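Local coordinates for branched-chain phosphotransacylase (Enterococcus faecalis, PDB 1YCO), which probably acts as an acyltransferase, transferring branched-chain acyl groups, at residues S101-V106 with L115-A120; G240-G245 with R267-Q272. One frame throughout, in Å; residues are numbered along the deposited sequence.

Interaction 1: residues S101-V106 with L115-A120; sequences SHVAMV and LLTDCA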
loop_
_atom_site.group_PDB
_atom_site.type_symbol
_atom_site.label_atom_id
_atom_site.label_comp_id
_atom_site.label_asym_id
_atom_site.label_seq_id
_atom_site.Cartn_x
_atom_site.Cartn_y
_atom_site.Cartn_z
ATOM N N SER A 101 9.460 6.648 16.141
ATOM C CA SER A 101 8.854 5.962 15.026
ATOM C C SER A 101 7.352 5.901 15.270
ATOM O O SER A 101 6.874 6.268 16.340
ATOM C CB SER A 101 9.417 4.532 14.888
ATOM O OG SER A 101 9.087 3.705 16.003
ATOM N N HIS A 102 6.607 5.452 14.274
ATOM C CA HIS A 102 5.184 5.320 14.460
ATOM C C HIS A 102 4.895 3.849 14.290
ATOM O O HIS A 102 5.457 3.176 13.418
ATOM C CB HIS A 102 4.408 6.149 13.444
ATOM C CG HIS A 102 2.922 6.067 13.609
ATOM N ND1 HIS A 102 2.196 4.950 13.254
ATOM C CD2 HIS A 102 2.027 6.954 14.109
ATOM C CE1 HIS A 102 0.918 5.150 13.528
ATOM N NE2 HIS A 102 0.789 6.359 14.049
ATOM N N VAL A 103 4.035 3.353 15.162
ATOM C CA VAL A 103 3.643 1.959 15.149
ATOM C C VAL A 103 2.125 1.880 15.243
ATOM O O VAL A 103 1.505 2.556 16.059
ATOM C CB VAL A 103 4.247 1.190 16.349
ATOM C CG1 VAL A 103 3.631 -0.208 16.453
ATOM C CG2 VAL A 103 5.759 1.090 16.195
ATOM N N ALA A 104 1.542 1.027 14.411
ATOM C CA ALA A 104 0.106 0.843 14.385
ATOM C C ALA A 104 -0.250 -0.603 14.679
ATOM O O ALA A 104 0.508 -1.530 14.358
ATOM C CB ALA A 104 -0.455 1.239 13.013
ATOM N N MET A 105 -1.409 -0.794 15.303
ATOM C CA MET A 105 -1.901 -2.139 15.583
ATOM C C MET A 105 -3.072 -2.355 14.633
ATOM O O MET A 105 -3.984 -1.532 14.560
ATOM C CB MET A 105 -2.365 -2.290 17.038
ATOM C CG MET A 105 -3.025 -3.653 17.287
ATOM S SD MET A 105 -2.590 -4.467 18.830
ATOM C CE MET A 105 -4.028 -4.100 19.847
ATOM N N VAL A 106 -3.028 -3.460 13.904
ATOM C CA VAL A 106 -4.062 -3.804 12.931
ATOM C C VAL A 106 -4.821 -5.091 13.286
ATOM O O VAL A 106 -4.216 -6.124 13.559
ATOM C CB VAL A 106 -3.450 -4.000 11.523
ATOM C CG1 VAL A 106 -4.546 -4.135 10.486
ATOM C CG2 VAL A 106 -2.524 -2.839 11.184
ATOM N N LEU A 115 1.321 -5.813 13.935
ATOM C CA LEU A 115 1.760 -4.444 14.039
ATOM C C LEU A 115 2.316 -4.017 12.683
ATOM O O LEU A 115 2.882 -4.821 11.941
ATOM C CB LEU A 115 2.820 -4.314 15.139
ATOM C CG LEU A 115 2.443 -4.845 16.536
ATOM C CD1 LEU A 115 3.570 -4.496 17.525
ATOM C CD2 LEU A 115 1.141 -4.217 17.020
ATOM N N LEU A 116 2.093 -2.753 12.355
ATOM C CA LEU A 116 2.568 -2.164 11.119
ATOM C C LEU A 116 3.432 -0.989 11.534
ATOM O O LEU A 116 3.025 -0.175 12.368
ATOM C CB LEU A 116 1.396 -1.656 10.277
ATOM C CG LEU A 116 1.741 -0.889 8.987
ATOM C CD1 LEU A 116 2.582 -1.740 8.056
ATOM C CD2 LEU A 116 0.447 -0.471 8.306
ATOM N N THR A 117 4.623 -0.876 10.975
ATOM C CA THR A 117 5.403 0.243 11.405
ATOM C C THR A 117 6.104 1.137 10.433
ATOM O O THR A 117 6.772 0.746 9.465
ATOM C CB THR A 117 6.402 -0.136 12.524
ATOM O OG1 THR A 117 7.232 0.994 12.792
ATOM C CG2 THR A 117 7.251 -1.307 12.131
ATOM N N ASP A 118 5.876 2.388 10.788
ATOM C CA ASP A 118 6.362 3.589 10.195
ATOM C C ASP A 118 5.765 4.113 8.923
ATOM O O ASP A 118 6.396 4.132 7.882
ATOM C CB ASP A 118 7.869 3.567 10.139
ATOM C CG ASP A 118 8.457 4.804 10.791
ATOM O OD1 ASP A 118 9.702 4.948 10.782
ATOM O OD2 ASP A 118 7.652 5.630 11.298
ATOM N N CYS A 119 4.538 4.603 9.065
ATOM C CA CYS A 119 3.809 5.204 7.969
ATOM C C CYS A 119 3.439 6.651 8.310
ATOM O O CYS A 119 2.416 7.161 7.842
ATOM C CB CYS A 119 2.563 4.390 7.691
ATOM S SG CYS A 119 1.769 3.745 9.162
ATOM N N ALA A 120 4.275 7.305 9.127
ATOM C CA ALA A 120 4.052 8.696 9.539
ATOM C C ALA A 120 5.301 9.478 9.961
ATOM O O ALA A 120 5.358 10.696 9.775
ATOM C CB ALA A 120 3.027 8.748 10.676
HETATM O O HOH W 1 8.821 0.941 15.017
HETATM O O HOH W 2 2.655 2.943 11.518
#
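H102 and A104 face D118 and L116 across a beta hairpin. Strands 101-107 and 113-117 form it, as antiparallel neighbours in the six-stranded mixed sheet. A104 and L116 are a hydrogen-bonded pair. A104 N donates a hydrogen bond to L116 O at 2.8 Å, nearly in line with that carbonyl, and L116 N returns a bond to A104 O, also 2.8 Å. Non-hydrogen-bonded pairs flank them: V103 with T117, and M105 with L115.

The ladder changes at H102, whose carbonyl takes two donors. D118 N reaches H102 O at 2.8 Å from one side of the carbonyl plane. T117 OG1 reaches the same oxygen at 2.9 Å from the opposite side. The T117 hydroxyl is turned there by its first torsion, anti to the backbone N (chi1 174°). The NH of H102 is satisfied by a side chain instead: H102 N bonds to D118 OD2 at 3.2 Å, meeting it from above the carboxylate plane. The other carboxylate oxygen, OD1, accepts from N122 ND2. The carboxylate thus ties the strand to the loop after the hairpin.

Apolar contacts fill in beside these bonds. L115 CD2 packs against CA and CB of M105. V103 CG2 lies against T117. The methyl of A120 touches CG and CD2 of the H102 ring, and C119 SG stands oblique to that ring. Helix 127-143 touches L115, T117 and D118; helix 221-234 touches A104, V106, L116 and C119.

Two waters complete the polar network. One joins S101 OG, which also bonds N136 ND2, to T117 OG1, to which it donates. The other sits 2.7 Å from H102 ND1 and donates a longer bond, 3.3 Å, to L116 O.

Interaction 2: residues G240-G245 with R267-Q272; sequences GGTIVG and RFAMRQ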
loop_
_atom_site.group_PDB
_atom_site.type_symbol
_atom_site.label_atom_id
_atom_site.label_comp_id
_atom_site.label_asym_id
_atom_site.label_seq_id
_atom_site.Cartn_x
_atom_site.Cartn_y
_atom_site.Cartn_z
ATOM N N GLY A 240 -5.120 1.209 15.043
ATOM C CA GLY A 240 -4.806 2.194 16.061
ATOM C C GLY A 240 -3.323 2.510 15.972
ATOM O O GLY A 240 -2.500 1.623 15.722
ATOM N N GLY A 241 -2.956 3.768 16.172
ATOM C CA GLY A 241 -1.546 4.113 16.076
ATOM C C GLY A 241 -1.021 5.039 17.149
ATOM O O GLY A 241 -1.750 5.850 17.710
ATOM N N THR A 242 0.261 4.910 17.441
ATOM C CA THR A 242 0.887 5.747 18.437
ATOM C C THR A 242 2.323 5.965 18.020
ATOM O O THR A 242 2.925 5.129 17.343
ATOM C CB THR A 242 0.906 5.078 19.833
ATOM O OG1 THR A 242 1.712 3.895 19.776
ATOM C CG2 THR A 242 -0.497 4.703 20.277
ATOM N N ILE A 243 2.872 7.098 18.430
ATOM C CA ILE A 243 4.267 7.389 18.151
ATOM C C ILE A 243 5.004 6.786 19.344
ATOM O O ILE A 243 4.600 6.979 20.488
ATOM C CB ILE A 243 4.532 8.903 18.090
ATOM C CG1 ILE A 243 3.862 9.496 16.846
ATOM C CG2 ILE A 243 6.021 9.159 18.070
ATOM C CD1 ILE A 243 3.934 11.016 16.763
ATOM N N VAL A 244 6.061 6.033 19.067
ATOM C CA VAL A 244 6.850 5.410 20.112
ATOM C C VAL A 244 8.257 6.009 20.132
ATOM O O VAL A 244 8.649 6.735 19.217
ATOM C CB VAL A 244 6.923 3.864 19.935
ATOM C CG1 VAL A 244 5.563 3.258 20.199
ATOM C CG2 VAL A 244 7.405 3.506 18.535
ATOM N N GLY A 245 9.007 5.700 21.187
ATOM C CA GLY A 245 10.345 6.242 21.332
ATOM C C GLY A 245 10.408 7.166 22.536
ATOM O O GLY A 245 11.463 7.346 23.159
ATOM N N ARG A 267 -6.879 3.232 22.648
ATOM C CA ARG A 267 -6.928 1.881 23.205
ATOM C C ARG A 267 -5.554 1.222 23.080
ATOM O O ARG A 267 -5.116 0.470 23.953
ATOM C CB ARG A 267 -7.969 1.047 22.442
ATOM C CG ARG A 267 -8.374 -0.271 23.097
ATOM C CD ARG A 267 -9.336 -0.039 24.250
ATOM N NE ARG A 267 -10.198 -1.194 24.498
ATOM C CZ ARG A 267 -11.232 -1.546 23.734
ATOM N NH1 ARG A 267 -11.545 -0.830 22.663
ATOM N NH2 ARG A 267 -11.964 -2.615 24.048
ATOM N N PHE A 268 -4.890 1.508 21.970
ATOM C CA PHE A 268 -3.579 0.951 21.710
ATOM C C PHE A 268 -2.572 1.544 22.697
ATOM O O PHE A 268 -1.740 0.822 23.246
ATOM C CB PHE A 268 -3.206 1.246 20.259
ATOM C CG PHE A 268 -1.910 0.644 19.823
ATOM C CD1 PHE A 268 -1.491 -0.588 20.307
ATOM C CD2 PHE A 268 -1.111 1.304 18.900
ATOM C CE1 PHE A 268 -0.290 -1.152 19.880
ATOM C CE2 PHE A 268 0.094 0.745 18.467
ATOM C CZ PHE A 268 0.505 -0.482 18.958
ATOM N N ALA A 269 -2.684 2.848 22.950
ATOM C CA ALA A 269 -1.793 3.551 23.875
ATOM C C ALA A 269 -1.969 3.076 25.317
ATOM O O ALA A 269 -0.987 2.842 26.032
ATOM C CB ALA A 269 -2.038 5.066 23.793
ATOM N N MET A 270 -3.222 2.949 25.749
ATOM C CA MET A 270 -3.499 2.478 27.109
ATOM C C MET A 270 -2.913 1.077 27.287
ATOM O O MET A 270 -2.365 0.741 28.336
ATOM C CB MET A 270 -5.009 2.440 27.380
ATOM C CG MET A 270 -5.621 3.804 27.637
ATOM S SD MET A 270 -7.439 3.795 27.684
ATOM C CE MET A 270 -7.745 2.645 29.043
ATOM N N ARG A 271 -3.015 0.276 26.237
ATOM C CA ARG A 271 -2.519 -1.083 26.280
ATOM C C ARG A 271 -1.003 -1.134 26.487
ATOM O O ARG A 271 -0.499 -2.039 27.143
ATOM C CB ARG A 271 -2.920 -1.800 24.992
ATOM C CG ARG A 271 -2.899 -3.312 25.057
ATOM C CD ARG A 271 -4.162 -3.869 24.424
ATOM N NE ARG A 271 -3.893 -4.783 23.317
ATOM C CZ ARG A 271 -3.277 -5.955 23.433
ATOM N NH1 ARG A 271 -2.851 -6.375 24.620
ATOM N NH2 ARG A 271 -3.105 -6.715 22.357
ATOM N N GLN A 272 -0.276 -0.162 25.940
ATOM C CA GLN A 272 1.179 -0.129 26.091
ATOM C C GLN A 272 1.555 0.375 27.485
ATOM O O GLN A 272 2.596 0.015 28.038
ATOM C CB GLN A 272 1.812 0.794 25.047
ATOM C CG GLN A 272 1.424 0.478 23.617
ATOM C CD GLN A 272 1.946 1.506 22.616
ATOM O OE1 GLN A 272 1.239 1.888 21.682
ATOM N NE2 GLN A 272 3.183 1.938 22.795
#
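T242 meets F268, A269 and Q272 where helix 259-274 packs against strand 238-244. The two short axes come within 7.6 Å of each other, at 55°.

One polar bond joins the segments. T242 OG1 donates to Q272 OE1 at 2.8 Å. The hydroxyl lies in the plane of the amide carbonyl and uses a lone pair of OE1. The two side chains approach from opposite directions, and the glutamine chain is extended beyond CG (chi2 174°), which carries its amide across to the strand. The same OE1 sits 3.5 Å above the F268 ring plane, over the ring centre. This is a packing contact, about at right angles to the bond from the hydroxyl.

The remaining contacts are packing. The T242 methyl, CG2, touches F268 CD2 at 3.7 Å and A269 CB at 3.9 Å. V244 CG1 touches Q272 NE2, its side chain crossing the glutamine at about a right angle. The edge of the F268 ring meets G241 CA at 4.0 Å, with CD2 nearest. That CD2 also approaches G240 O at 3.5 Å.

Beyond the segments, V140 of helix 127-143 also touches F268. This is helix-on-sheet packing in an alpha/beta fold, with a helix near the C-terminus covering strand 238-244, where the mixed sheet meets strand 250-252 of the parallel sheet.

Both contacts are buried near the centre of the chain and share one sheet, though A120 of interaction 1 reaches the surface. Strands 101-107 and 238-244 are neighbours in that sheet. Interaction 1 joins two strands edge to edge, while interaction 2 sets a helix on the next strand. The first buries 501 Å², the second 228 Å². Their chemistry follows: 101-106 with 115-120 relies on backbone bonds, an aspartate and waters, whereas 240-245 with 267-272 relies on packing, some of it of F268 against the glycine backbone, and one hydroxyl-amide bond. They touch directly. M105 N probably bonds G240 O, and S101 O probably accepts from V244 N. F268 CE2 also packs on V103 O.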